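Local coordinates for protein cleavage stimulation factor 77 (Encephalitozoon cuniculi, PDB 2UY1) that probably binds mRNA and takes part in 3'-end cleavage of pre-mRNA in the nucleus, at residues B[116-130]-B[149-163]. Sequence-based numbering, arbitrary orientation.
Sequences LQTPMGSLSELWKDF and TLPLFQSSFQRYQQI. Unlike the reference sequence in segment 149-163: Leu152 (reference Ile).
Trp127 and Phe153 stack face to face. The five-membered ring of Trp127 lies over Phe153, centroids 4.2 Å apart and planes at 13°. Trp127 CB also sits over that Phe153 face. With CG anti to the backbone N (chi1 179°), the indole reaches across to helix 150-167. Leu150 CD1 covers the same indole face as Phe153, 3.4 Å from Trp127 CZ2. Leu116 CD2 packs against Phe153 CB at 3.4 Å, and Ser124 OG meets the edge of the Phe153 ring.

The loop chain comes close to the helix at Ser156. Ser156 OG donates a 3.1 Å hydrogen bond to Leu116 O, with the donor tilted 24° from the carbonyl plane. Leu123 CD2 packs on Ser156 CB at 3.6 Å. One turn on, Pro119 CG lies over the guanidinium face of Arg159, 3.5 Å from CZ. The Tyr160 ring lies flat against the Met120-Gly121 peptide.

The margins are looser. Gln117 runs alongside Leu152, with NE2 3.9 Å from Leu152 CD1. Thr149 CG2 meets the edge of the Phe130 ring, and Thr149 and Leu152 are on the solvent side. Away from this contact, Ile163 also packs on helix 173-184, and Met120 on helix 85-90. The contact thus packs a loop and the short helix 124-127 against helix 150-167, an arrangement consistent with the HAT (TPR-like) helical-repeat fold of the Suf family.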
loop_
_atom_site.group_PDB
_atom_site.type_symbol
_atom_site.label_atom_id
_atom_site.label_comp_id
_atom_site.label_asym_id
_atom_site.label_seq_id
_atom_site.Cartn_x
_atom_site.Cartn_y
_atom_site.Cartn_z
ATOM N N LEU B 116 -28.581 1.972 -47.165
ATOM C CA LEU B 116 -28.604 0.581 -46.736
ATOM C C LEU B 116 -27.216 0.026 -46.339
ATOM O O LEU B 116 -27.128 -0.934 -45.575
ATOM C CB LEU B 116 -29.278 -0.290 -47.816
ATOM C CG LEU B 116 -30.817 -0.297 -47.805
ATOM C CD1 LEU B 116 -31.421 -0.836 -49.090
ATOM C CD2 LEU B 116 -31.327 -1.090 -46.644
ATOM N N GLN B 117 -26.139 0.644 -46.824
ATOM C CA GLN B 117 -24.795 0.273 -46.385
ATOM C C GLN B 117 -24.299 1.034 -45.156
ATOM O O GLN B 117 -23.142 0.865 -44.737
ATOM C CB GLN B 117 -23.779 0.406 -47.530
ATOM C CG GLN B 117 -23.424 -0.925 -48.211
ATOM C CD GLN B 117 -22.918 -0.745 -49.639
ATOM O OE1 GLN B 117 -22.517 0.364 -50.039
ATOM N NE2 GLN B 117 -22.935 -1.838 -50.418
ATOM N N THR B 118 -25.153 1.879 -44.584
ATOM C CA THR B 118 -24.812 2.579 -43.325
ATOM C C THR B 118 -25.695 2.188 -42.121
ATOM O O THR B 118 -26.936 2.235 -42.185
ATOM C CB THR B 118 -24.734 4.120 -43.484
ATOM O OG1 THR B 118 -26.058 4.664 -43.657
ATOM C CG2 THR B 118 -23.802 4.506 -44.661
ATOM N N PRO B 119 -25.046 1.766 -41.019
ATOM C CA PRO B 119 -25.797 1.533 -39.796
ATOM C C PRO B 119 -26.399 2.873 -39.352
ATOM O O PRO B 119 -25.655 3.857 -39.202
ATOM C CB PRO B 119 -24.724 1.044 -38.808
ATOM C CG PRO B 119 -23.564 0.630 -39.648
ATOM C CD PRO B 119 -23.610 1.503 -40.860
ATOM N N MET B 120 -27.724 2.924 -39.190
ATOM C CA MET B 120 -28.422 4.149 -38.814
ATOM C C MET B 120 -29.740 3.810 -38.138
ATOM O O MET B 120 -30.247 2.704 -38.301
ATOM C CB MET B 120 -28.692 5.018 -40.054
ATOM C CG MET B 120 -29.549 4.355 -41.154
ATOM S SD MET B 120 -30.278 5.574 -42.277
ATOM C CE MET B 120 -28.841 6.136 -43.124
ATOM N N GLY B 121 -30.288 4.750 -37.364
ATOM C CA GLY B 121 -31.604 4.561 -36.787
ATOM C C GLY B 121 -32.677 4.590 -37.868
ATOM O O GLY B 121 -32.684 5.492 -38.715
ATOM N N SER B 122 -33.584 3.615 -37.835
ATOM C CA SER B 122 -34.696 3.534 -38.786
ATOM C C SER B 122 -34.301 2.991 -40.178
ATOM O O SER B 122 -34.992 3.277 -41.166
ATOM C CB SER B 122 -35.453 4.881 -38.929
ATOM O OG SER B 122 -35.837 5.444 -37.687
ATOM N N LEU B 123 -33.223 2.205 -40.253
ATOM C CA LEU B 123 -32.800 1.628 -41.523
ATOM C C LEU B 123 -33.873 0.673 -42.070
ATOM O O LEU B 123 -34.020 0.516 -43.298
ATOM C CB LEU B 123 -31.442 0.896 -41.402
ATOM C CG LEU B 123 -30.802 0.428 -42.734
ATOM C CD1 LEU B 123 -30.687 1.575 -43.745
ATOM C CD2 LEU B 123 -29.455 -0.278 -42.578
ATOM N N SER B 124 -34.618 0.048 -41.153
ATOM C CA SER B 124 -35.640 -0.942 -41.496
ATOM C C SER B 124 -36.849 -0.280 -42.182
ATOM O O SER B 124 -37.617 -0.941 -42.905
ATOM C CB SER B 124 -36.064 -1.728 -40.252
ATOM O OG SER B 124 -35.012 -2.557 -39.778
ATOM N N GLU B 125 -36.974 1.029 -41.951
ATOM C CA GLU B 125 -38.026 1.882 -42.512
ATOM C C GLU B 125 -37.517 2.530 -43.810
ATOM O O GLU B 125 -38.165 3.409 -44.384
ATOM C CB GLU B 125 -38.475 2.942 -41.476
ATOM C CG GLU B 125 -39.020 2.386 -40.120
ATOM C CD GLU B 125 -37.927 1.828 -39.146
ATOM O OE1 GLU B 125 -36.881 1.305 -39.603
ATOM O OE2 GLU B 125 -38.122 1.886 -37.905
ATOM N N LEU B 126 -36.342 2.074 -44.249
ATOM C CA LEU B 126 -35.736 2.451 -45.525
ATOM C C LEU B 126 -35.637 1.209 -46.420
ATOM O O LEU B 126 -35.778 1.300 -47.652
ATOM C CB LEU B 126 -34.333 3.030 -45.296
ATOM C CG LEU B 126 -33.848 4.333 -45.927
ATOM C CD1 LEU B 126 -34.796 5.496 -45.674
ATOM C CD2 LEU B 126 -32.473 4.667 -45.364
ATOM N N TRP B 127 -35.387 0.062 -45.795
ATOM C CA TRP B 127 -35.494 -1.224 -46.460
ATOM C C TRP B 127 -36.936 -1.457 -46.901
ATOM O O TRP B 127 -37.192 -1.614 -48.092
ATOM C CB TRP B 127 -35.007 -2.361 -45.558
ATOM C CG TRP B 127 -35.117 -3.716 -46.164
ATOM C CD1 TRP B 127 -36.009 -4.696 -45.826
ATOM C CD2 TRP B 127 -34.303 -4.265 -47.215
ATOM N NE1 TRP B 127 -35.798 -5.814 -46.591
ATOM C CE2 TRP B 127 -34.759 -5.579 -47.453
ATOM C CE3 TRP B 127 -33.233 -3.773 -47.978
ATOM C CZ2 TRP B 127 -34.184 -6.412 -48.423
ATOM C CZ3 TRP B 127 -32.660 -4.599 -48.934
ATOM C CH2 TRP B 127 -33.140 -5.905 -49.151
ATOM N N LYS B 128 -37.873 -1.443 -45.946
ATOM C CA LYS B 128 -39.293 -1.593 -46.250
ATOM C C LYS B 128 -39.711 -0.721 -47.440
ATOM O O LYS B 128 -40.532 -1.139 -48.274
ATOM C CB LYS B 128 -40.171 -1.286 -45.027
ATOM C CG LYS B 128 -40.091 -2.312 -43.883
ATOM C CD LYS B 128 -40.949 -3.566 -44.137
ATOM C CE LYS B 128 -41.500 -4.130 -42.825
ATOM N NZ LYS B 128 -42.399 -3.165 -42.085
ATOM N N ASP B 129 -39.125 0.470 -47.539
ATOM C CA ASP B 129 -39.432 1.392 -48.637
ATOM C C ASP B 129 -38.622 1.165 -49.945
ATOM O O ASP B 129 -39.128 1.477 -51.030
ATOM C CB ASP B 129 -39.366 2.840 -48.151
ATOM C CG ASP B 129 -40.231 3.084 -46.918
ATOM O OD1 ASP B 129 -40.777 4.200 -46.786
ATOM O OD2 ASP B 129 -40.371 2.165 -46.066
ATOM N N PHE B 130 -37.410 0.602 -49.849
ATOM C CA PHE B 130 -36.532 0.334 -51.005
ATOM C C PHE B 130 -37.047 -0.761 -51.962
ATOM O O PHE B 130 -38.051 -1.434 -51.706
ATOM C CB PHE B 130 -35.094 0.029 -50.517
ATOM C CG PHE B 130 -34.226 -0.720 -51.514
ATOM C CD1 PHE B 130 -33.610 -0.059 -52.577
ATOM C CD2 PHE B 130 -33.996 -2.094 -51.365
ATOM C CE1 PHE B 130 -32.803 -0.755 -53.487
ATOM C CE2 PHE B 130 -33.190 -2.800 -52.276
ATOM C CZ PHE B 130 -32.593 -2.133 -53.331
ATOM N N THR B 149 -29.392 -8.100 -52.324
ATOM C CA THR B 149 -29.220 -6.866 -51.541
ATOM C C THR B 149 -29.581 -7.013 -50.042
ATOM O O THR B 149 -29.098 -6.232 -49.198
ATOM C CB THR B 149 -29.935 -5.620 -52.199
ATOM O OG1 THR B 149 -29.822 -4.473 -51.332
ATOM C CG2 THR B 149 -31.426 -5.912 -52.496
ATOM N N LEU B 150 -30.414 -8.013 -49.725
ATOM C CA LEU B 150 -30.828 -8.291 -48.342
ATOM C C LEU B 150 -29.644 -8.534 -47.372
ATOM O O LEU B 150 -29.647 -7.974 -46.288
ATOM C CB LEU B 150 -31.892 -9.400 -48.257
ATOM C CG LEU B 150 -32.373 -9.743 -46.834
ATOM C CD1 LEU B 150 -32.813 -8.500 -46.080
ATOM C CD2 LEU B 150 -33.498 -10.753 -46.866
ATOM N N PRO B 151 -28.639 -9.357 -47.765
ATOM C CA PRO B 151 -27.394 -9.428 -46.987
ATOM C C PRO B 151 -26.865 -8.088 -46.482
ATOM O O PRO B 151 -26.534 -7.973 -45.295
ATOM C CB PRO B 151 -26.409 -10.050 -47.986
ATOM C CG PRO B 151 -27.282 -11.043 -48.725
ATOM C CD PRO B 151 -28.610 -10.316 -48.895
ATOM N N LEU B 152 -26.791 -7.092 -47.366
ATOM C CA LEU B 152 -26.125 -5.832 -47.051
ATOM C C LEU B 152 -26.842 -5.042 -45.961
ATOM O O LEU B 152 -26.199 -4.572 -45.003
ATOM C CB LEU B 152 -25.895 -4.996 -48.320
ATOM C CG LEU B 152 -24.980 -5.665 -49.364
ATOM C CD1 LEU B 152 -25.124 -5.031 -50.771
ATOM C CD2 LEU B 152 -23.513 -5.698 -48.896
ATOM N N PHE B 153 -28.165 -4.924 -46.106
ATOM C CA PHE B 153 -29.023 -4.316 -45.095
ATOM C C PHE B 153 -28.931 -5.055 -43.744
ATOM O O PHE B 153 -28.712 -4.431 -42.711
ATOM C CB PHE B 153 -30.471 -4.256 -45.604
ATOM C CG PHE B 153 -31.525 -4.296 -44.504
ATOM C CD1 PHE B 153 -31.929 -3.132 -43.854
ATOM C CD2 PHE B 153 -32.125 -5.512 -44.131
ATOM C CE1 PHE B 153 -32.914 -3.167 -42.848
ATOM C CE2 PHE B 153 -33.093 -5.561 -43.137
ATOM C CZ PHE B 153 -33.496 -4.375 -42.497
ATOM N N GLN B 154 -29.100 -6.377 -43.766
ATOM C CA GLN B 154 -29.051 -7.202 -42.552
ATOM C C GLN B 154 -27.799 -6.877 -41.765
ATOM O O GLN B 154 -27.881 -6.656 -40.558
ATOM C CB GLN B 154 -29.027 -8.695 -42.888
ATOM C CG GLN B 154 -30.356 -9.302 -43.239
ATOM C CD GLN B 154 -30.223 -10.741 -43.751
ATOM O OE1 GLN B 154 -29.134 -11.189 -44.149
ATOM N NE2 GLN B 154 -31.334 -11.465 -43.744
ATOM N N SER B 155 -26.660 -6.873 -42.469
ATOM C CA SER B 155 -25.335 -6.505 -41.929
ATOM C C SER B 155 -25.303 -5.100 -41.293
ATOM O O SER B 155 -24.824 -4.932 -40.167
ATOM C CB SER B 155 -24.278 -6.630 -43.037
ATOM O OG SER B 155 -23.000 -6.151 -42.641
ATOM N N SER B 156 -25.815 -4.095 -42.014
ATOM C CA SER B 156 -25.868 -2.736 -41.482
ATOM C C SER B 156 -26.891 -2.573 -40.326
ATOM O O SER B 156 -26.769 -1.665 -39.501
ATOM C CB SER B 156 -26.129 -1.740 -42.614
ATOM O OG SER B 156 -25.020 -1.674 -43.480
ATOM N N PHE B 157 -27.862 -3.481 -40.234
ATOM C CA PHE B 157 -28.822 -3.477 -39.103
ATOM C C PHE B 157 -28.240 -4.180 -37.845
ATOM O O PHE B 157 -28.474 -3.717 -36.713
ATOM C CB PHE B 157 -30.158 -4.098 -39.520
ATOM C CG PHE B 157 -31.222 -4.083 -38.441
ATOM C CD1 PHE B 157 -32.053 -2.977 -38.289
ATOM C CD2 PHE B 157 -31.408 -5.187 -37.608
ATOM C CE1 PHE B 157 -33.054 -2.966 -37.313
ATOM C CE2 PHE B 157 -32.412 -5.199 -36.635
ATOM C CZ PHE B 157 -33.230 -4.094 -36.478
ATOM N N GLN B 158 -27.517 -5.291 -38.062
ATOM C CA GLN B 158 -26.706 -5.943 -37.029
ATOM C C GLN B 158 -25.702 -4.946 -36.459
ATOM O O GLN B 158 -25.468 -4.897 -35.258
ATOM C CB GLN B 158 -25.914 -7.123 -37.587
ATOM C CG GLN B 158 -26.717 -8.229 -38.231
ATOM C CD GLN B 158 -25.913 -9.516 -38.427
ATOM O OE1 GLN B 158 -24.792 -9.490 -38.958
ATOM N NE2 GLN B 158 -26.482 -10.652 -37.990
ATOM N N ARG B 159 -25.109 -4.139 -37.332
ATOM C CA ARG B 159 -24.070 -3.211 -36.895
ATOM C C ARG B 159 -24.616 -2.119 -35.971
ATOM O O ARG B 159 -24.092 -1.922 -34.861
ATOM C CB ARG B 159 -23.301 -2.665 -38.102
ATOM C CG ARG B 159 -22.181 -3.598 -38.591
ATOM C CD ARG B 159 -21.542 -3.111 -39.912
ATOM N NE ARG B 159 -20.851 -1.811 -39.802
ATOM C CZ ARG B 159 -20.640 -0.960 -40.817
ATOM N NH1 ARG B 159 -21.067 -1.233 -42.044
ATOM N NH2 ARG B 159 -20.014 0.189 -40.597
ATOM N N TYR B 160 -25.696 -1.458 -36.404
ATOM C CA TYR B 160 -26.369 -0.421 -35.620
ATOM C C TYR B 160 -26.797 -0.881 -34.212
ATOM O O TYR B 160 -27.025 -0.048 -33.318
ATOM C CB TYR B 160 -27.569 0.164 -36.371
ATOM C CG TYR B 160 -28.201 1.304 -35.620
ATOM C CD1 TYR B 160 -27.471 2.478 -35.347
ATOM C CD2 TYR B 160 -29.513 1.221 -35.144
ATOM C CE1 TYR B 160 -28.023 3.539 -34.631
ATOM C CE2 TYR B 160 -30.072 2.288 -34.417
ATOM C CZ TYR B 160 -29.309 3.438 -34.179
ATOM O OH TYR B 160 -29.841 4.491 -33.497
ATOM N N GLN B 161 -26.903 -2.198 -34.023
ATOM C CA GLN B 161 -27.169 -2.763 -32.697
ATOM C C GLN B 161 -26.007 -2.500 -31.758
ATOM O O GLN B 161 -26.217 -2.027 -30.637
ATOM C CB GLN B 161 -27.420 -4.272 -32.761
ATOM C CG GLN B 161 -28.661 -4.716 -33.529
ATOM C CD GLN B 161 -28.568 -6.181 -33.945
ATOM O OE1 GLN B 161 -27.554 -6.858 -33.696
ATOM N NE2 GLN B 161 -29.619 -6.677 -34.590
ATOM N N GLN B 162 -24.792 -2.824 -32.210
ATOM C CA GLN B 162 -23.551 -2.589 -31.437
ATOM C C GLN B 162 -23.262 -1.101 -31.191
ATOM O O GLN B 162 -22.617 -0.759 -30.189
ATOM C CB GLN B 162 -22.337 -3.258 -32.092
ATOM C CG GLN B 162 -22.501 -4.773 -32.373
ATOM C CD GLN B 162 -21.159 -5.534 -32.491
ATOM O OE1 GLN B 162 -20.245 -5.134 -33.237
ATOM N NE2 GLN B 162 -21.047 -6.650 -31.756
ATOM N N ILE B 163 -23.750 -0.243 -32.101
ATOM C CA ILE B 163 -23.505 1.210 -32.111
ATOM C C ILE B 163 -24.541 1.950 -31.252
ATOM O O ILE B 163 -24.208 2.882 -30.505
ATOM C CB ILE B 163 -23.497 1.755 -33.599
ATOM C CG1 ILE B 163 -22.274 1.256 -34.363
ATOM C CG2 ILE B 163 -23.505 3.295 -33.667
ATOM C CD1 ILE B 163 -22.357 1.496 -35.868
#